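Local coordinates for protein BexL (Amycolatopsis orientalis, PDB 4XRW) that probably catalyses cyclisation and aromatisation of a polyketide chain as a di-domain aromatase/cyclase of the type II polyketide synthase pathway to BE-7585A, at residues L171-T176 against E304-A309; V163-N168 against T281-T286; A287-V292 against A297-A302. One frame throughout, in Å; residues are numbered along the deposited sequence.

In the fold
Helix 138-166 ends in the first segment of contact 2, and a short turn leads from it straight into strand 172-181, where contact 1 begins. The chain then builds the second antiparallel sheet and returns along strand 274-284, neighbour of strand 172-181. Its end closes contact 2 on the helix that follows the first sheet, tying the two halves of the molecule together. A short helix, 289-293, comes next; contact 3 folds it onto the start of helix 299-326, a small local closure lying wholly within the span of contact 1. About two turns further along that long helix, contact 1 closes on the sheet. Contacts 1 and 2 therefore cross, whereas contacts 2 and 3 follow in series.

Contact 1: residues L171-T176 against E304-A309; sequences LTFSFT and EFVRTA
Phe175 and Arg307 mark the nearest backbone approach, 8.0 Å between their CA atoms, where strand 172-176 and helix 304-309 run roughly parallel, their axes 26° apart and 10.4 Å distant at the closest point. Phe173 and Phe175, two residues apart, point from the same face of the strand toward the helix. Most of the contact belongs to Phe175 and the long aliphatic stem of Arg307. CG of Arg307 lies over one face of the Phe175 ring, 3.8 Å from the centroid and only 15° off the normal, a CH-pi contact displaced toward the ring's rim. Beyond it the chain stays extended to NE and slides past the phenyl in the opposite direction, back toward the strand. This brings the guanidinium to the root of the ring, the two planes about 20° apart: Phe175 CB sits over the centre of the guanidinium's flat face, with CB to NH2 at 3.6 Å. Arginine suits this border because a methylene of its stem can lie on an aromatic face while the residue as a whole stays exposed. With CG anti to the backbone N, the stem leaves the helix in the direction of the strand. Phe173 is engaged more lightly: Val306 CG1 approaches the edge of its ring, 4.2 Å from CZ, and Arg307 CB reaches CE1 from an oblique direction. Val306 and Phe305 also meet Leu256. Strand 172-181 is the outermost strand of an antiparallel sheet wrapped about the long helix 299-326, the hallmark of the helix-grip fold.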
# COMPACT_ATOMS: atom_id res chain seq x y z
N LEU A 171 15.05 0.41 9.59
CA LEU A 171 13.92 1.33 9.50
C LEU A 171 12.63 0.63 9.08
O LEU A 171 11.54 1.15 9.31
CB LEU A 171 14.23 2.44 8.51
CG LEU A 171 15.53 3.21 8.79
CD1 LEU A 171 15.72 4.31 7.77
CD2 LEU A 171 15.54 3.78 10.19
N THR A 172 12.76 -0.53 8.46
CA THR A 172 11.61 -1.23 7.88
C THR A 172 11.47 -2.56 8.56
O THR A 172 12.43 -3.31 8.62
CB THR A 172 11.79 -1.44 6.38
OG1 THR A 172 11.90 -0.16 5.76
CG2 THR A 172 10.61 -2.21 5.76
N PHE A 173 10.28 -2.86 9.08
CA PHE A 173 10.07 -4.13 9.75
C PHE A 173 8.63 -4.56 9.57
O PHE A 173 7.76 -3.75 9.28
CB PHE A 173 10.44 -4.03 11.23
CG PHE A 173 9.65 -3.04 12.00
CD1 PHE A 173 8.53 -3.43 12.71
CD2 PHE A 173 9.99 -1.69 12.00
CE1 PHE A 173 7.78 -2.52 13.44
CE2 PHE A 173 9.25 -0.76 12.71
CZ PHE A 173 8.13 -1.18 13.44
N SER A 174 8.41 -5.86 9.72
CA SER A 174 7.12 -6.44 9.51
C SER A 174 6.89 -7.47 10.59
O SER A 174 7.83 -8.11 11.05
CB SER A 174 7.04 -7.04 8.13
OG SER A 174 5.98 -7.96 8.02
N PHE A 175 5.64 -7.62 11.02
CA PHE A 175 5.33 -8.63 12.04
C PHE A 175 3.87 -9.05 11.90
O PHE A 175 3.07 -8.30 11.34
CB PHE A 175 5.62 -8.08 13.44
CG PHE A 175 4.76 -6.92 13.83
CD1 PHE A 175 3.54 -7.13 14.46
CD2 PHE A 175 5.16 -5.63 13.57
CE1 PHE A 175 2.74 -6.05 14.83
CE2 PHE A 175 4.36 -4.55 13.93
CZ PHE A 175 3.15 -4.77 14.55
N THR A 176 3.56 -10.24 12.40
CA THR A 176 2.22 -10.82 12.28
C THR A 176 1.72 -11.36 13.63
O THR A 176 2.50 -11.92 14.39
CB THR A 176 2.20 -11.95 11.25
OG1 THR A 176 2.62 -11.45 9.97
CG2 THR A 176 0.83 -12.55 11.12
N GLU A 304 10.02 -0.73 18.78
CA GLU A 304 9.25 -1.48 19.77
C GLU A 304 8.01 -0.70 20.21
O GLU A 304 6.97 -1.28 20.46
CB GLU A 304 10.11 -1.85 20.98
CG GLU A 304 11.10 -2.98 20.69
CD GLU A 304 10.44 -4.24 20.13
OE1 GLU A 304 9.89 -5.03 20.93
OE2 GLU A 304 10.46 -4.44 18.89
N PHE A 305 8.12 0.62 20.26
CA PHE A 305 6.99 1.44 20.67
C PHE A 305 5.87 1.26 19.66
O PHE A 305 4.71 1.00 20.01
CB PHE A 305 7.41 2.90 20.77
CG PHE A 305 6.30 3.86 21.10
CD1 PHE A 305 5.93 4.09 22.41
CD2 PHE A 305 5.66 4.56 20.10
CE1 PHE A 305 4.94 4.99 22.72
CE2 PHE A 305 4.66 5.47 20.40
CZ PHE A 305 4.29 5.68 21.71
N VAL A 306 6.23 1.36 18.39
CA VAL A 306 5.26 1.25 17.32
C VAL A 306 4.73 -0.18 17.28
O VAL A 306 3.53 -0.38 17.20
CB VAL A 306 5.88 1.68 15.95
CG1 VAL A 306 4.98 1.30 14.82
CG2 VAL A 306 6.10 3.19 15.92
N ARG A 307 5.63 -1.16 17.35
CA ARG A 307 5.28 -2.56 17.26
C ARG A 307 4.32 -2.98 18.36
O ARG A 307 3.38 -3.74 18.11
CB ARG A 307 6.50 -3.47 17.31
CG ARG A 307 6.14 -4.94 17.17
CD ARG A 307 7.30 -5.90 17.41
NE ARG A 307 6.83 -7.29 17.29
CZ ARG A 307 7.41 -8.24 16.56
NH1 ARG A 307 8.52 -7.99 15.87
NH2 ARG A 307 6.88 -9.46 16.51
N THR A 308 4.55 -2.51 19.58
CA THR A 308 3.63 -2.90 20.65
C THR A 308 2.26 -2.24 20.49
O THR A 308 1.26 -2.90 20.71
CB THR A 308 4.20 -2.59 22.06
OG1 THR A 308 4.45 -1.18 22.21
CG2 THR A 308 5.46 -3.40 22.29
N ALA A 309 2.21 -0.97 20.13
CA ALA A 309 0.93 -0.31 19.95
C ALA A 309 0.08 -1.03 18.89
O ALA A 309 -1.08 -1.36 19.12
CB ALA A 309 1.12 1.15 19.59

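Contact 2: residues V163-N168 against T281-T286; sequences VELVTN and TVVLNT
Leu165 and Val166 pack against Val283 in a purely apolar contact between the last turn of helix 138-166 and the end of strand 274-284. In this pair of helix-grip folds, helix 138-166 follows the first sheet and the strand belongs to the second, so the contact joins the two halves of the protein. Nearly all of the strand's share comes from Val283. Its neighbour Val282 meets Leu310 of helix 299-326, the helix gripped by the second sheet, whereas Val283 points from the other side of the strand toward helix 138-166. The branched side chain serves two partners at once. CG1, anti to the backbone N (chi1 -180°), touches Leu165 at both CB, 3.9 Å, and CD1, 4.0 Å; the two side chains cross at about a right angle. A beta-branched valine suits a strand facing a helix end, since its two methyls spread close to the backbone and need no long reach. Leucine on the helix adds a longer branch, extended so that CB and CD1 both lie against the one methyl. Leu165 O accepts a hydrogen bond from Thr172 OG1, tying the helix end to strand 172-181; Thr167 OG1 and N-H both donate to Val163 O, finishing the helix's last turn. The second methyl of Val283, CG2, meets Val166 CG1 at 4.0 Å, the two side chains set obliquely to each other.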
# COMPACT_ATOMS: atom_id res chain seq x y z
N VAL A 163 12.69 3.75 -1.71
CA VAL A 163 13.58 2.62 -1.97
C VAL A 163 14.74 2.72 -1.00
O VAL A 163 15.18 1.72 -0.45
CB VAL A 163 14.12 2.58 -3.43
CG1 VAL A 163 15.29 1.60 -3.56
CG2 VAL A 163 13.01 2.16 -4.39
N GLU A 164 15.23 3.93 -0.78
CA GLU A 164 16.38 4.10 0.11
C GLU A 164 16.03 3.78 1.58
O GLU A 164 16.91 3.43 2.37
CB GLU A 164 16.95 5.52 -0.07
CG GLU A 164 17.74 5.63 -1.39
CD GLU A 164 18.11 7.06 -1.83
OE1 GLU A 164 17.97 8.03 -1.04
OE2 GLU A 164 18.56 7.20 -2.99
N LEU A 165 14.74 3.83 1.93
CA LEU A 165 14.32 3.44 3.27
C LEU A 165 13.94 1.96 3.38
O LEU A 165 14.28 1.32 4.38
CB LEU A 165 13.13 4.29 3.72
CG LEU A 165 13.33 5.80 3.79
CD1 LEU A 165 12.04 6.46 4.22
CD2 LEU A 165 14.44 6.18 4.73
N VAL A 166 13.22 1.42 2.40
CA VAL A 166 12.73 0.04 2.55
C VAL A 166 13.86 -0.98 2.37
O VAL A 166 13.73 -2.11 2.82
CB VAL A 166 11.55 -0.29 1.57
CG1 VAL A 166 10.46 0.78 1.70
CG2 VAL A 166 12.00 -0.43 0.13
N THR A 167 14.97 -0.58 1.75
CA THR A 167 16.13 -1.47 1.68
C THR A 167 16.96 -1.40 2.98
O THR A 167 17.94 -2.15 3.13
CB THR A 167 17.03 -1.16 0.47
OG1 THR A 167 17.44 0.22 0.49
CG2 THR A 167 16.29 -1.45 -0.83
N ASN A 168 16.56 -0.54 3.92
CA ASN A 168 17.27 -0.42 5.20
C ASN A 168 16.53 -1.21 6.28
O ASN A 168 15.46 -0.77 6.74
CB ASN A 168 17.42 1.04 5.60
CG ASN A 168 18.22 1.22 6.89
OD1 ASN A 168 18.46 0.26 7.62
ND2 ASN A 168 18.64 2.46 7.16
N THR A 281 3.34 -4.00 8.13
CA THR A 281 4.64 -3.54 7.64
C THR A 281 4.77 -2.03 7.94
O THR A 281 3.87 -1.19 7.62
CB THR A 281 4.83 -3.80 6.13
OG1 THR A 281 4.95 -5.22 5.89
CG2 THR A 281 6.09 -3.11 5.62
N VAL A 282 5.89 -1.68 8.57
CA VAL A 282 6.14 -0.31 8.95
C VAL A 282 7.49 0.17 8.44
O VAL A 282 8.45 -0.60 8.47
CB VAL A 282 6.11 -0.12 10.49
CG1 VAL A 282 6.39 1.33 10.86
CG2 VAL A 282 4.75 -0.52 11.05
N VAL A 283 7.54 1.41 7.98
CA VAL A 283 8.79 2.14 7.79
C VAL A 283 8.82 3.30 8.76
O VAL A 283 7.91 4.12 8.80
CB VAL A 283 8.96 2.66 6.34
CG1 VAL A 283 10.29 3.41 6.19
CG2 VAL A 283 8.86 1.54 5.34
N LEU A 284 9.89 3.39 9.55
CA LEU A 284 10.01 4.48 10.51
C LEU A 284 10.46 5.81 9.92
O LEU A 284 11.14 5.86 8.90
CB LEU A 284 10.97 4.09 11.63
CG LEU A 284 10.53 2.95 12.52
CD1 LEU A 284 11.67 2.56 13.46
CD2 LEU A 284 9.33 3.38 13.30
N ASN A 285 10.04 6.88 10.58
CA ASN A 285 10.43 8.23 10.24
C ASN A 285 11.43 8.62 11.33
O ASN A 285 11.04 8.88 12.46
CB ASN A 285 9.22 9.17 10.24
CG ASN A 285 9.53 10.53 9.67
OD1 ASN A 285 10.69 10.90 9.49
ND2 ASN A 285 8.48 11.30 9.37
N THR A 286 12.71 8.60 11.00
CA THR A 286 13.72 8.83 12.03
C THR A 286 13.77 10.30 12.42
O THR A 286 14.20 10.62 13.52
CB THR A 286 15.11 8.37 11.55
OG1 THR A 286 15.45 9.06 10.34
CG2 THR A 286 15.11 6.88 11.27

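Contact 3: residues A287-V292 against A297-A302; sequences ANIAKV and AGVAEA
Ile289 reaches from the first turn of helix 289-293 toward Ala297, Gly298, Val299 and Ala302, and its CB splits the task between two branches. The short branch, CG2, comes against the backbone leading into the next helix: it rests 3.6 Å from Ala297 O and 3.9 Å from Gly298 O, with the Ala297 methyl also touching it. The long branch starts at CG1, anti to the carbonyl carbon of Ile289 (chi1 -67°), and passes Ala302 CB at 4.1 Å; the small alanine methyl lets the isoleucine lie close to the helix. Here helix 299-326, the long helix gripped by the second sheet of this helix-grip fold, is just beginning. Gly298 is its N-cap, and the Glu301 carboxylate folds back so that OE1 accepts the Gly298 N-H at 2.9 Å, the N3 half of a capping box; glycine has no side chain to supply the reciprocal bond. The bond is bent, 141° at the hydrogen, and reaches OE1 on its anti side, well out of the carboxylate plane. At the tip of Ile289, CD1 touches Ala302 CB at 4.0 Å and, three residues earlier in the same first turn, CA and CG2 of Val299.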
# COMPACT_ATOMS: atom_id res chain seq x y z
N ALA A 287 13.31 11.20 11.55
CA ALA A 287 13.41 12.64 11.79
C ALA A 287 12.63 13.09 13.02
O ALA A 287 12.92 14.15 13.60
CB ALA A 287 12.91 13.41 10.58
N ASN A 288 11.63 12.31 13.41
CA ASN A 288 10.73 12.70 14.49
C ASN A 288 10.87 11.89 15.77
O ASN A 288 10.10 12.09 16.71
CB ASN A 288 9.29 12.63 13.98
CG ASN A 288 9.04 13.59 12.85
OD1 ASN A 288 9.52 14.72 12.88
ND2 ASN A 288 8.31 13.14 11.83
N ILE A 289 11.84 10.98 15.83
CA ILE A 289 11.96 10.08 16.97
C ILE A 289 12.27 10.86 18.25
O ILE A 289 11.71 10.57 19.32
CB ILE A 289 13.05 9.02 16.74
CG1 ILE A 289 12.62 8.08 15.61
CG2 ILE A 289 13.29 8.21 18.01
CD1 ILE A 289 13.68 7.12 15.17
N ALA A 290 13.15 11.85 18.14
CA ALA A 290 13.55 12.64 19.31
C ALA A 290 12.43 13.56 19.77
O ALA A 290 12.13 13.64 20.96
CB ALA A 290 14.80 13.45 18.99
N LYS A 291 11.80 14.24 18.82
CA LYS A 291 10.71 15.16 19.13
C LYS A 291 9.53 14.43 19.78
O LYS A 291 8.80 15.02 20.60
CB LYS A 291 10.25 15.88 17.86
CG LYS A 291 8.87 16.52 17.99
CD LYS A 291 8.78 17.84 17.23
CE LYS A 291 8.61 19.02 18.19
NZ LYS A 291 9.70 19.08 19.21
N VAL A 292 9.35 13.17 19.44
CA VAL A 292 8.22 12.39 19.93
C VAL A 292 8.55 11.63 21.21
O VAL A 292 7.81 11.72 22.19
CB VAL A 292 7.73 11.37 18.86
CG1 VAL A 292 6.72 10.34 19.43
CG2 VAL A 292 7.16 12.13 17.67
N ALA A 297 16.18 8.55 22.84
CA ALA A 297 15.46 7.47 22.19
C ALA A 297 15.99 7.28 20.76
O ALA A 297 16.30 8.26 20.07
CB ALA A 297 13.96 7.75 22.18
N GLY A 298 16.11 6.03 20.34
CA GLY A 298 16.65 5.70 19.02
C GLY A 298 15.74 4.81 18.18
O GLY A 298 14.58 4.59 18.52
N VAL A 299 16.28 4.31 17.09
CA VAL A 299 15.52 3.48 16.16
C VAL A 299 14.97 2.25 16.87
O VAL A 299 13.80 1.90 16.71
CB VAL A 299 16.38 3.05 14.96
CG1 VAL A 299 15.83 1.81 14.29
CG2 VAL A 299 16.51 4.20 13.97
N ALA A 300 15.81 1.59 17.65
CA ALA A 300 15.38 0.39 18.37
C ALA A 300 14.17 0.68 19.26
O ALA A 300 13.24 -0.14 19.33
CB ALA A 300 16.52 -0.17 19.21
N GLU A 301 14.18 1.82 19.94
CA GLU A 301 13.07 2.20 20.82
C GLU A 301 11.82 2.53 20.01
O GLU A 301 10.70 2.26 20.45
CB GLU A 301 13.43 3.40 21.70
CG GLU A 301 14.38 3.09 22.87
CD GLU A 301 15.82 2.82 22.45
OE1 GLU A 301 16.27 3.34 21.39
OE2 GLU A 301 16.52 2.09 23.18
N ALA A 302 12.00 3.14 18.84
CA ALA A 302 10.87 3.46 17.98
C ALA A 302 10.24 2.18 17.44
O ALA A 302 9.02 2.08 17.37
CB ALA A 302 11.30 4.38 16.84